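PDB 4DWD: mandelate racemase/muconate lactonizing enzyme, C-terminal domain protein from Paracoccus denitrificans, which probably acts as a magnesium-dependent hydro-lyase of the enolase superfamily, although its substrate is not established. Local coordinates for residues Pro23-Val28 with Trp39-Pro44; Ala158-Trp163 with Pro322-Asp327; Arg182-Leu187 with Leu217-Phe222; Ile272-Gly277 with Val296-Gln301. All blocks are in the same frame, centred on the assembly; numbering follows the deposited sequence.

In the fold
Interaction 1 comes first along the chain and closes a short hairpin loop in the N-terminal domain before any other contact opens. Interaction 2 then closes the longest loop, about 160 residues of the barrel domain, by joining strand 158-162 to the region of strand 323-325. Interactions 3 and 4 both nest inside that loop, one after the other. Interaction 3 touches interaction 2 where Ile161 packs on Tyr219 and Val184. Interaction 4 meets interaction 2 through the bond from Gln299 N to Glu324 OE1, and reaches interaction 1 through Ser43, which bonds to Val273 and Lys274. Contacts 1, 4, 2 and 3 therefore run as a touching chain from the hairpin domain to the barrel's outer helices.

Interaction 1. Residues Pro23-Val28 with Trp39-Pro44; sequences PTSAFV and WGEASP
The beta hairpin of strands 24-32 and 37-42 sets Phe27 beside Glu41 as an antiparallel non-hydrogen-bonded pair. With Phe27 CG anti to the carbonyl carbon (chi1 -60°), the ring runs alongside the extended Glu41 chain, and its CE1 lies 3.4 Å from Glu41 CD; ring and carboxylate planes are 56° apart. Gly40 O sits at the edge of the same ring, in its plane, while Phe27 CB meets the edge of the Trp39 indole, 4.0 Å from CZ3. A flat aromatic residue suits this place because its ring can lie along the aliphatic part of Glu41. Next along the hairpin, part of the sheet in the N-terminal domain of this enolase-superfamily fold, Val28 N bonds to Gly40 O at 2.9 Å and Gly40 N to Val28 O at 2.8 Å. Small Ala26 and Ala42 lie on the other face, where Ala42 packs on helix 90-110. Replacing Phe27 with an alanine would probably leave CG and CD of Glu41 without their flanking ring and open a gap there. Glu41 OE1 accepts from the backbone N of Gly305, and Glu41 OE2 takes a water at 2.6 Å that also accepts from Ser25 OG at 2.7 Å.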
loop_
_atom_site.group_PDB
_atom_site.type_symbol
_atom_site.label_atom_id
_atom_site.label_comp_id
_atom_site.label_asym_id
_atom_site.label_seq_id
_atom_site.Cartn_x
_atom_site.Cartn_y
_atom_site.Cartn_z
ATOM N N PRO B 23 25.582 38.434 -8.880
ATOM C CA PRO B 23 25.944 39.852 -8.798
ATOM C C PRO B 23 24.751 40.803 -8.661
ATOM O O PRO B 23 24.946 41.939 -8.225
ATOM C CB PRO B 23 26.689 40.105 -10.114
ATOM C CG PRO B 23 26.148 39.082 -11.051
ATOM C CD PRO B 23 25.902 37.867 -10.207
ATOM N N THR B 24 23.544 40.369 -9.041
ATOM C CA THR B 24 22.348 41.216 -8.853
ATOM C C THR B 24 21.224 40.528 -8.093
ATOM O O THR B 24 21.057 39.307 -8.156
ATOM C CB THR B 24 21.776 41.857 -10.152
ATOM O OG1 THR B 24 21.008 40.898 -10.886
ATOM C CG2 THR B 24 22.875 42.442 -11.031
ATOM N N SER B 25 20.469 41.347 -7.381
ATOM C CA SER B 25 19.375 40.904 -6.546
ATOM C C SER B 25 18.063 41.534 -6.993
ATOM O O SER B 25 18.042 42.453 -7.834
ATOM C CB SER B 25 19.678 41.218 -5.081
ATOM O OG SER B 25 20.779 40.442 -4.649
ATOM N N ALA B 26 16.977 41.003 -6.447
ATOM C CA ALA B 26 15.637 41.388 -6.844
ATOM C C ALA B 26 14.811 41.759 -5.611
ATOM O O ALA B 26 14.469 40.898 -4.779
ATOM C CB ALA B 26 14.986 40.257 -7.624
ATOM N N PHE B 27 14.497 43.049 -5.495
ATOM C CA PHE B 27 13.792 43.556 -4.323
ATOM C C PHE B 27 12.469 44.179 -4.701
ATOM O O PHE B 27 12.284 44.630 -5.836
ATOM C CB PHE B 27 14.657 44.572 -3.557
ATOM C CG PHE B 27 15.957 44.002 -3.057
ATOM C CD1 PHE B 27 15.962 43.024 -2.067
ATOM C CD2 PHE B 27 17.177 44.434 -3.585
ATOM C CE1 PHE B 27 17.158 42.498 -1.596
ATOM C CE2 PHE B 27 18.379 43.903 -3.128
ATOM C CZ PHE B 27 18.365 42.925 -2.134
ATOM N N VAL B 28 11.550 44.176 -3.743
ATOM C CA VAL B 28 10.286 44.887 -3.878
ATOM C C VAL B 28 10.235 45.920 -2.759
ATOM O O VAL B 28 10.429 45.589 -1.587
ATOM C CB VAL B 28 9.072 43.925 -3.817
ATOM C CG1 VAL B 28 7.764 44.704 -3.810
ATOM C CG2 VAL B 28 9.085 42.970 -5.001
ATOM N N TRP B 39 10.270 46.362 2.816
ATOM C CA TRP B 39 11.182 45.710 1.881
ATOM C C TRP B 39 10.928 44.233 1.760
ATOM O O TRP B 39 10.818 43.528 2.766
ATOM C CB TRP B 39 12.616 45.925 2.338
ATOM C CG TRP B 39 13.094 47.311 2.014
ATOM C CD1 TRP B 39 13.177 48.408 2.857
ATOM C CD2 TRP B 39 13.547 47.784 0.707
ATOM N NE1 TRP B 39 13.654 49.500 2.177
ATOM C CE2 TRP B 39 13.894 49.191 0.880
ATOM C CE3 TRP B 39 13.695 47.195 -0.548
ATOM C CZ2 TRP B 39 14.379 49.964 -0.174
ATOM C CZ3 TRP B 39 14.175 47.978 -1.602
ATOM C CH2 TRP B 39 14.508 49.331 -1.413
ATOM N N GLY B 40 10.881 43.746 0.523
ATOM C CA GLY B 40 10.768 42.308 0.245
ATOM C C GLY B 40 11.824 41.886 -0.761
ATOM O O GLY B 40 12.504 42.724 -1.371
ATOM N N GLU B 41 11.982 40.578 -0.936
ATOM C CA GLU B 41 13.002 40.045 -1.840
ATOM C C GLU B 41 12.464 38.816 -2.555
ATOM O O GLU B 41 11.774 37.999 -1.938
ATOM C CB GLU B 41 14.279 39.694 -1.070
ATOM C CG GLU B 41 15.373 39.166 -1.984
ATOM C CD GLU B 41 16.755 39.137 -1.359
ATOM O OE1 GLU B 41 16.916 39.360 -0.137
ATOM O OE2 GLU B 41 17.700 38.877 -2.124
ATOM N N ALA B 42 12.765 38.721 -3.856
ATOM C CA ALA B 42 12.470 37.525 -4.662
ATOM C C ALA B 42 13.779 36.809 -4.968
ATOM O O ALA B 42 14.797 37.460 -5.215
ATOM C CB ALA B 42 11.795 37.907 -5.978
ATOM N N SER B 43 13.758 35.476 -4.989
ATOM C CA SER B 43 14.963 34.704 -5.302
ATOM C C SER B 43 15.520 35.179 -6.645
ATOM O O SER B 43 14.797 35.167 -7.645
ATOM C CB SER B 43 14.615 33.219 -5.359
ATOM O OG SER B 43 15.791 32.426 -5.445
ATOM N N PRO B 44 16.803 35.597 -6.677
ATOM C CA PRO B 44 17.336 36.258 -7.880
ATOM C C PRO B 44 17.843 35.256 -8.926
ATOM O O PRO B 44 19.011 35.326 -9.374
ATOM C CB PRO B 44 18.472 37.104 -7.314
ATOM C CG PRO B 44 18.986 36.307 -6.163
ATOM C CD PRO B 44 17.766 35.642 -5.555
HETATM O O HOH W 1 21.914 37.033 -9.923
HETATM O O HOH W 2 20.273 39.377 -2.242
HETATM O O HOH W 3 17.173 38.857 -4.783
#

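Interaction 2. Residues Ala158-Trp163 with Pro322-Asp327; sequences AVKIRW and PVELAD
Arg162 and Asp327 meet near the C-terminal ends of strands 158-162 and 323-325 in the TIM-type barrel, two strands that do not pair with each other but flank strand 125-132. Here the fit is close. Arg162 turns NH1 and NH2 end-on to a single oxygen, Asp327 OD1, at 2.8 Å from NH1 and 2.9 Å from NH2. The oxygen lies in the guanidinium plane and is approached on its syn side, although the guanidinium and carboxylate planes stand 76° apart. A bend at chi3 (-49°) swings the guanidinium across to it, and the backbone N of Gly133 holds Asp327 OD2. Both residues are partly exposed, so this tight grip lies toward solvent. A leucine in place of Arg162 would probably leave the Asp327 charge without its mate and its carboxylate less firmly fixed. Deeper in the barrel the join is looser: the buried Lys160 NZ and Glu324 OE2 are 3.5 Å apart, a weak salt bridge backed by a water 2.8 Å from Lys160 NZ. Tyr129 and Glu223 also bind Lys160 NZ, and Ser131 OG serves both Glu324 OE2 and Arg162 NH1, so these long polar chains suit a buried network beside Asp197 and Glu223, seen as calcium ligands. At the far end the contact is apolar: Ala158 CB rests 4.0 Å from Pro322 CG.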
loop_
_atom_site.group_PDB
_atom_site.type_symbol
_atom_site.label_atom_id
_atom_site.label_comp_id
_atom_site.label_asym_id
_atom_site.label_seq_id
_atom_site.Cartn_x
_atom_site.Cartn_y
_atom_site.Cartn_z
ATOM N N ALA B 158 27.818 24.254 12.303
ATOM C CA ALA B 158 27.860 23.168 11.311
ATOM C C ALA B 158 28.442 23.692 10.003
ATOM O O ALA B 158 28.530 24.899 9.804
ATOM C CB ALA B 158 26.471 22.577 11.087
ATOM N N VAL B 159 28.849 22.784 9.121
ATOM C CA VAL B 159 29.359 23.140 7.792
ATOM C C VAL B 159 28.582 22.343 6.753
ATOM O O VAL B 159 28.315 21.171 6.978
ATOM C CB VAL B 159 30.861 22.797 7.670
ATOM C CG1 VAL B 159 31.335 22.925 6.228
ATOM C CG2 VAL B 159 31.670 23.696 8.597
ATOM N N LYS B 160 28.207 22.973 5.639
ATOM C CA LYS B 160 27.621 22.222 4.524
ATOM C C LYS B 160 28.448 22.496 3.293
ATOM O O LYS B 160 28.692 23.660 2.964
ATOM C CB LYS B 160 26.154 22.623 4.283
ATOM C CG LYS B 160 25.440 21.765 3.243
ATOM C CD LYS B 160 23.981 22.133 3.060
ATOM C CE LYS B 160 23.825 23.317 2.121
ATOM N NZ LYS B 160 22.426 23.836 2.113
ATOM N N ILE B 161 28.897 21.431 2.638
ATOM C CA ILE B 161 29.628 21.552 1.371
ATOM C C ILE B 161 28.687 21.225 0.210
ATOM O O ILE B 161 28.056 20.162 0.181
ATOM C CB ILE B 161 30.922 20.697 1.341
ATOM C CG1 ILE B 161 30.663 19.249 1.818
ATOM C CG2 ILE B 161 31.968 21.376 2.218
ATOM C CD1 ILE B 161 31.876 18.330 1.714
ATOM N N ARG B 162 28.575 22.161 -0.727
ATOM C CA ARG B 162 27.633 22.030 -1.850
ATOM C C ARG B 162 28.397 21.894 -3.148
ATOM O O ARG B 162 29.481 22.460 -3.301
ATOM C CB ARG B 162 26.704 23.253 -1.949
ATOM C CG ARG B 162 26.253 23.845 -0.621
ATOM C CD ARG B 162 25.064 24.796 -0.790
ATOM N NE ARG B 162 25.317 25.759 -1.861
ATOM C CZ ARG B 162 25.981 26.905 -1.712
ATOM N NH1 ARG B 162 26.437 27.281 -0.518
ATOM N NH2 ARG B 162 26.183 27.683 -2.765
ATOM N N TRP B 163 27.813 21.171 -4.097
ATOM C CA TRP B 163 28.508 20.850 -5.332
ATOM C C TRP B 163 28.337 21.841 -6.423
ATOM O O TRP B 163 29.320 22.230 -7.067
ATOM C CB TRP B 163 28.183 19.420 -5.774
ATOM C CG TRP B 163 29.368 18.555 -5.480
ATOM C CD1 TRP B 163 30.150 17.855 -6.392
ATOM C CD2 TRP B 163 30.019 18.360 -4.182
ATOM N NE1 TRP B 163 31.193 17.236 -5.760
ATOM C CE2 TRP B 163 31.177 17.504 -4.431
ATOM C CE3 TRP B 163 29.762 18.790 -2.875
ATOM C CZ2 TRP B 163 32.021 17.090 -3.402
ATOM C CZ3 TRP B 163 30.614 18.372 -1.852
ATOM C CH2 TRP B 163 31.730 17.550 -2.112
ATOM N N PRO B 322 21.198 24.545 12.110
ATOM C CA PRO B 322 21.403 25.984 12.157
ATOM C C PRO B 322 20.851 26.733 10.942
ATOM O O PRO B 322 20.378 26.130 9.987
ATOM C CB PRO B 322 22.928 26.122 12.191
ATOM C CG PRO B 322 23.441 24.775 12.558
ATOM C CD PRO B 322 22.469 23.820 11.949
ATOM N N VAL B 323 20.938 28.055 11.007
ATOM C CA VAL B 323 20.537 28.954 9.919
ATOM C C VAL B 323 21.596 28.980 8.813
ATOM O O VAL B 323 22.783 29.155 9.075
ATOM C CB VAL B 323 20.359 30.386 10.465
ATOM C CG1 VAL B 323 19.997 31.350 9.340
ATOM C CG2 VAL B 323 19.293 30.417 11.553
ATOM N N GLU B 324 21.163 28.831 7.566
ATOM C CA GLU B 324 22.090 28.862 6.434
ATOM C C GLU B 324 22.776 30.216 6.235
ATOM O O GLU B 324 22.119 31.263 6.209
ATOM C CB GLU B 324 21.381 28.451 5.144
ATOM C CG GLU B 324 22.359 28.348 3.975
ATOM C CD GLU B 324 21.821 27.622 2.757
ATOM O OE1 GLU B 324 20.598 27.426 2.632
ATOM O OE2 GLU B 324 22.648 27.279 1.892
ATOM N N LEU B 325 24.102 30.163 6.099
ATOM C CA LEU B 325 24.934 31.303 5.717
ATOM C C LEU B 325 25.761 30.929 4.486
ATOM O O LEU B 325 26.803 30.252 4.578
ATOM C CB LEU B 325 25.819 31.772 6.878
ATOM C CG LEU B 325 26.763 32.946 6.547
ATOM C CD1 LEU B 325 25.966 34.207 6.210
ATOM C CD2 LEU B 325 27.712 33.189 7.707
ATOM N N ALA B 326 25.280 31.366 3.326
ATOM C CA ALA B 326 25.864 30.945 2.050
ATOM C C ALA B 326 26.991 31.863 1.554
ATOM O O ALA B 326 27.330 32.858 2.198
ATOM C CB ALA B 326 24.774 30.776 0.996
ATOM N N ASP B 327 27.551 31.515 0.397
ATOM C CA ASP B 327 28.742 32.166 -0.146
ATOM C C ASP B 327 28.568 33.651 -0.402
ATOM O O ASP B 327 27.485 34.121 -0.729
ATOM C CB ASP B 327 29.162 31.493 -1.453
ATOM C CG ASP B 327 29.100 29.976 -1.373
ATOM O OD1 ASP B 327 27.974 29.439 -1.390
ATOM O OD2 ASP B 327 30.169 29.336 -1.305
HETATM O O HOH W 4 21.842 25.575 -0.038
#

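Interaction 3. Residues Arg182-Leu187 with Leu217-Phe222; sequences RAVREL and LGYSWF
The Arg185 guanidinium meets Leu217 and Gly218 at its edge, whereas that of Arg182 receives Leu217 on one face, with CD2 4.1 Å above the plane and offset toward the rim. Arg185 is the polar centre of the contact. It grips Leu217 O side-on with two nitrogens, NE at 2.8 Å and NH2 at 3.0 Å, and the NE bond comes in almost in line with the carbonyl. Its chain leaves the helix and folds at chi2 (62°) and chi3 (68°), which brings this side of the group to the oxygen. NH1 is turned elsewhere, to the carbonyls of Gly189 and Ala192. Arginine suits a place where several backbone oxygens converge, and its positive charge would probably be favourable next to the C-terminal end of helix 204-216. Gly218 ends that helix as the C-prime residue of a Schellman motif, and its positive phi of 69° favours glycine; its oxygen bonds to Arg209 of the second subunit. Branched Leu217 reaches back over helix 174-188, where CD1 lies 3.6 Å from Arg182 N and CD2 4.1 Å from Arg182 CB. The Tyr219 and Val184 side chains cross at about a right angle, with Tyr219 OH 3.7 Å from Val184 CB; that OH also bonds to Ala181 O. The contact therefore joins two successive outer helices of the barrel, 174-188 and 204-216. Arg185 and Tyr219 also pack on strand 194-197, Val184 faces helix 140-154, and Val184 and Tyr219 both touch Ile161 of strand 158-162.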
loop_
_atom_site.group_PDB
_atom_site.type_symbol
_atom_site.label_atom_id
_atom_site.label_comp_id
_atom_site.label_asym_id
_atom_site.label_seq_id
_atom_site.Cartn_x
_atom_site.Cartn_y
_atom_site.Cartn_z
ATOM N N ARG B 182 35.608 13.104 2.518
ATOM C CA ARG B 182 36.560 12.528 3.469
ATOM C C ARG B 182 37.561 13.570 3.949
ATOM O O ARG B 182 37.822 13.689 5.149
ATOM C CB ARG B 182 37.283 11.318 2.854
ATOM C CG ARG B 182 38.347 10.713 3.767
ATOM C CD ARG B 182 38.913 9.429 3.181
ATOM N NE ARG B 182 38.037 8.302 3.512
ATOM C CZ ARG B 182 38.148 7.561 4.617
ATOM N NH1 ARG B 182 39.108 7.804 5.498
ATOM N NH2 ARG B 182 37.305 6.567 4.832
ATOM N N ALA B 183 38.111 14.340 3.009
ATOM C CA ALA B 183 39.101 15.353 3.364
ATOM C C ALA B 183 38.513 16.423 4.291
ATOM O O ALA B 183 39.199 16.927 5.193
ATOM C CB ALA B 183 39.665 15.979 2.110
ATOM N N VAL B 184 37.246 16.775 4.060
ATOM C CA VAL B 184 36.575 17.761 4.895
ATOM C C VAL B 184 36.343 17.218 6.308
ATOM O O VAL B 184 36.553 17.935 7.285
ATOM C CB VAL B 184 35.288 18.316 4.221
ATOM C CG1 VAL B 184 34.485 19.186 5.194
ATOM C CG2 VAL B 184 35.671 19.138 2.981
ATOM N N ARG B 185 35.952 15.950 6.418
ATOM C CA ARG B 185 35.832 15.320 7.742
ATOM C C ARG B 185 37.178 15.353 8.477
ATOM O O ARG B 185 37.233 15.652 9.668
ATOM C CB ARG B 185 35.293 13.892 7.621
ATOM C CG ARG B 185 35.458 13.042 8.880
ATOM C CD ARG B 185 34.701 13.596 10.079
ATOM N NE ARG B 185 33.258 13.488 9.890
ATOM C CZ ARG B 185 32.338 14.167 10.575
ATOM N NH1 ARG B 185 32.679 15.044 11.517
ATOM N NH2 ARG B 185 31.059 13.959 10.301
ATOM N N GLU B 186 38.256 15.051 7.759
ATOM C CA GLU B 186 39.581 15.039 8.381
ATOM C C GLU B 186 39.990 16.428 8.870
ATOM O O GLU B 186 40.597 16.577 9.940
ATOM C CB GLU B 186 40.615 14.443 7.420
ATOM C CG GLU B 186 40.384 12.950 7.216
ATOM C CD GLU B 186 41.341 12.281 6.257
ATOM O OE1 GLU B 186 42.341 12.912 5.846
ATOM O OE2 GLU B 186 41.092 11.098 5.934
ATOM N N LEU B 187 39.648 17.448 8.092
ATOM C CA LEU B 187 39.908 18.829 8.495
ATOM C C LEU B 187 39.154 19.233 9.757
ATOM O O LEU B 187 39.735 19.799 10.690
ATOM C CB LEU B 187 39.549 19.790 7.356
ATOM C CG LEU B 187 39.535 21.290 7.664
ATOM C CD1 LEU B 187 40.959 21.816 7.774
ATOM C CD2 LEU B 187 38.759 22.052 6.601
ATOM N N LEU B 217 31.363 8.333 6.989
ATOM C CA LEU B 217 32.068 9.539 7.420
ATOM C C LEU B 217 31.283 10.339 8.450
ATOM O O LEU B 217 31.677 11.448 8.787
ATOM C CB LEU B 217 32.356 10.415 6.204
ATOM C CG LEU B 217 33.403 9.870 5.233
ATOM C CD1 LEU B 217 33.343 10.633 3.919
ATOM C CD2 LEU B 217 34.812 9.934 5.846
ATOM N N GLY B 218 30.152 9.808 8.918
ATOM C CA GLY B 218 29.386 10.445 9.980
ATOM C C GLY B 218 28.713 11.748 9.605
ATOM O O GLY B 218 28.390 12.545 10.478
ATOM N N TYR B 219 28.497 11.984 8.312
ATOM C CA TYR B 219 27.808 13.215 7.909
ATOM C C TYR B 219 26.397 13.253 8.485
ATOM O O TYR B 219 25.782 12.203 8.713
ATOM C CB TYR B 219 27.799 13.385 6.376
ATOM C CG TYR B 219 29.041 14.075 5.824
ATOM C CD1 TYR B 219 30.324 13.560 6.066
ATOM C CD2 TYR B 219 28.929 15.239 5.054
ATOM C CE1 TYR B 219 31.459 14.200 5.580
ATOM C CE2 TYR B 219 30.055 15.890 4.554
ATOM C CZ TYR B 219 31.319 15.366 4.814
ATOM O OH TYR B 219 32.423 16.033 4.320
ATOM N N SER B 220 25.897 14.470 8.682
ATOM C CA SER B 220 24.612 14.648 9.354
ATOM C C SER B 220 23.410 14.698 8.425
ATOM O O SER B 220 22.351 14.172 8.762
ATOM C CB SER B 220 24.651 15.856 10.285
ATOM O OG SER B 220 25.415 15.533 11.429
ATOM N N TRP B 221 23.568 15.295 7.255
ATOM C CA TRP B 221 22.481 15.315 6.279
ATOM C C TRP B 221 23.000 15.361 4.883
ATOM O O TRP B 221 24.170 15.701 4.656
ATOM C CB TRP B 221 21.446 16.420 6.554
ATOM C CG TRP B 221 21.760 17.821 6.116
ATOM C CD1 TRP B 221 21.335 18.455 4.949
ATOM C CD2 TRP B 221 22.526 18.822 6.849
ATOM N NE1 TRP B 221 21.764 19.761 4.920
ATOM C CE2 TRP B 221 22.485 20.043 6.045
ATOM C CE3 TRP B 221 23.196 18.839 8.069
ATOM C CZ2 TRP B 221 23.121 21.213 6.451
ATOM C CZ3 TRP B 221 23.829 20.025 8.466
ATOM C CH2 TRP B 221 23.791 21.179 7.675
ATOM N N PHE B 222 22.116 15.024 3.948
ATOM C CA PHE B 222 22.446 14.809 2.531
ATOM C C PHE B 222 21.355 15.485 1.721
ATOM O O PHE B 222 20.236 14.983 1.638
ATOM C CB PHE B 222 22.487 13.295 2.286
ATOM C CG PHE B 222 22.954 12.848 0.912
ATOM C CD1 PHE B 222 23.751 13.644 0.066
ATOM C CD2 PHE B 222 22.650 11.547 0.496
ATOM C CE1 PHE B 222 24.193 13.146 -1.169
ATOM C CE2 PHE B 222 23.081 11.061 -0.736
ATOM C CZ PHE B 222 23.856 11.848 -1.566
#

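Interaction 4. Residues Ile272-Gly277 with Val296-Gln301; sequences IVKMGG and VPHQTQ
His298, Ile272 and Gln299 carry most of this buried contact between two loops of the TIM-type barrel, those that follow strands 267-268 and 294-295. No direct hydrogen bond crosses from one loop to the other; the join is made by packing and one water. The His298 ring is approached by the methylene end of Lys274, whose CE lies 3.8 Å from His298 CE1. With chi1 at 174°, the His298 ring extends away from its own backbone N and toward the lysine chain, and Asp271 OD2 takes a bond from ND1. This pairing recalls the His-Asp dyad of mandelate racemase, and the ring lies beside Glu249 and Glu223, seen as calcium ligands. Lysine suits the neighbouring place because its CE can touch the ring while NZ runs on to Ser43 OG. Ile272 joins in through its backbone and its side chain: its N gives to a water at 2.9 Å that bonds to His298 O at 2.8 Å, and its CG2 meets Gln299 CG at 4.3 Å. Beyond it, Val273 CG2 comes near Gln299 OE1. Gln299 is a good choice here because its amide can both give and accept. OE1 receives Gln301 N at 3.0 Å, and NE2 bonds to Gln301 O at 2.7 Å, in the carbonyl plane and on a lone pair.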
loop_
_atom_site.group_PDB
_atom_site.type_symbol
_atom_site.label_atom_id
_atom_site.label_comp_id
_atom_site.label_asym_id
_atom_site.label_seq_id
_atom_site.Cartn_x
_atom_site.Cartn_y
_atom_site.Cartn_z
ATOM N N ILE B 272 12.155 31.103 1.822
ATOM C CA ILE B 272 11.247 32.226 2.042
ATOM C C ILE B 272 11.171 33.264 0.907
ATOM O O ILE B 272 10.168 33.991 0.809
ATOM C CB ILE B 272 11.609 32.898 3.406
ATOM C CG1 ILE B 272 10.463 33.725 3.995
ATOM C CG2 ILE B 272 12.920 33.691 3.336
ATOM C CD1 ILE B 272 10.593 33.811 5.500
ATOM N N VAL B 273 12.217 33.354 0.074
ATOM C CA VAL B 273 12.189 34.269 -1.070
ATOM C C VAL B 273 11.874 33.560 -2.379
ATOM O O VAL B 273 11.737 34.213 -3.431
ATOM C CB VAL B 273 13.474 35.127 -1.214
ATOM C CG1 VAL B 273 13.691 35.976 0.020
ATOM C CG2 VAL B 273 14.713 34.298 -1.519
ATOM N N LYS B 274 11.737 32.233 -2.316
ATOM C CA LYS B 274 11.289 31.462 -3.484
ATOM C C LYS B 274 9.785 31.212 -3.490
ATOM O O LYS B 274 9.188 31.025 -4.553
ATOM C CB LYS B 274 12.013 30.111 -3.576
ATOM C CG LYS B 274 13.504 30.264 -3.841
ATOM C CD LYS B 274 14.142 28.886 -3.977
ATOM C CE LYS B 274 15.651 28.960 -4.167
ATOM N NZ LYS B 274 16.011 29.493 -5.517
HETATM N N MSE B 275 9.185 31.175 -2.307
HETATM C CA MSE B 275 7.765 30.838 -2.155
HETATM C C MSE B 275 7.316 31.308 -0.802
HETATM O O MSE B 275 8.114 31.350 0.150
HETATM C CB MSE B 275 7.568 29.314 -2.288
HETATM C CG MSE B 275 8.283 28.467 -1.225
HETATM SE SE MSE B 275 7.182 28.191 0.390
HETATM C CE MSE B 275 6.048 26.749 -0.310
ATOM N N GLY B 276 6.041 31.684 -0.723
ATOM C CA GLY B 276 5.359 31.859 0.550
ATOM C C GLY B 276 5.632 33.121 1.341
ATOM O O GLY B 276 4.730 33.670 1.960
ATOM N N GLY B 277 6.879 33.591 1.346
ATOM C CA GLY B 277 7.209 34.697 2.233
ATOM C C GLY B 277 7.007 34.269 3.676
ATOM O O GLY B 277 6.990 33.075 3.986
ATOM N N VAL B 296 14.127 23.117 7.915
ATOM C CA VAL B 296 15.474 23.695 7.829
ATOM C C VAL B 296 15.550 24.506 6.520
ATOM O O VAL B 296 16.026 24.016 5.506
ATOM C CB VAL B 296 16.580 22.606 7.871
ATOM C CG1 VAL B 296 17.974 23.239 7.874
ATOM C CG2 VAL B 296 16.406 21.683 9.084
ATOM N N PRO B 297 15.040 25.738 6.537
ATOM C CA PRO B 297 14.891 26.498 5.289
ATOM C C PRO B 297 16.186 26.686 4.509
ATOM O O PRO B 297 17.253 26.920 5.096
ATOM C CB PRO B 297 14.395 27.856 5.771
ATOM C CG PRO B 297 13.632 27.537 7.018
ATOM C CD PRO B 297 14.438 26.443 7.683
ATOM N N HIS B 298 16.069 26.621 3.184
ATOM C CA HIS B 298 17.122 27.077 2.286
ATOM C C HIS B 298 17.100 28.588 2.267
ATOM O O HIS B 298 16.028 29.209 2.172
ATOM C CB HIS B 298 16.830 26.506 0.909
ATOM C CG HIS B 298 17.749 26.990 -0.184
ATOM N ND1 HIS B 298 17.548 28.142 -0.854
ATOM C CD2 HIS B 298 18.873 26.405 -0.739
ATOM C CE1 HIS B 298 18.509 28.292 -1.785
ATOM N NE2 HIS B 298 19.320 27.231 -1.716
ATOM N N GLN B 299 18.268 29.218 2.382
ATOM C CA GLN B 299 18.317 30.680 2.261
ATOM C C GLN B 299 19.745 31.108 1.963
ATOM O O GLN B 299 20.657 30.796 2.719
ATOM C CB GLN B 299 17.781 31.332 3.540
ATOM C CG GLN B 299 17.069 32.657 3.312
ATOM C CD GLN B 299 17.977 33.724 2.740
ATOM O OE1 GLN B 299 17.771 34.205 1.614
ATOM N NE2 GLN B 299 19.007 34.082 3.494
ATOM N N THR B 300 19.939 31.803 0.846
ATOM C CA THR B 300 21.287 32.125 0.369
ATOM C C THR B 300 21.553 33.613 0.228
ATOM O O THR B 300 22.645 33.987 -0.173
ATOM C CB THR B 300 21.578 31.442 -0.983
ATOM O OG1 THR B 300 20.606 31.868 -1.952
ATOM C CG2 THR B 300 21.532 29.909 -0.824
ATOM N N GLN B 301 20.573 34.454 0.560
ATOM C CA GLN B 301 20.723 35.911 0.401
ATOM C C GLN B 301 21.043 36.605 1.728
ATOM O O GLN B 301 20.475 36.239 2.760
ATOM C CB GLN B 301 19.468 36.512 -0.245
ATOM C CG GLN B 301 19.052 35.849 -1.562
ATOM C CD GLN B 301 20.175 35.827 -2.594
ATOM O OE1 GLN B 301 20.892 36.812 -2.776
ATOM N NE2 GLN B 301 20.328 34.701 -3.274
HETATM O O HOH W 5 14.286 30.698 3.807
#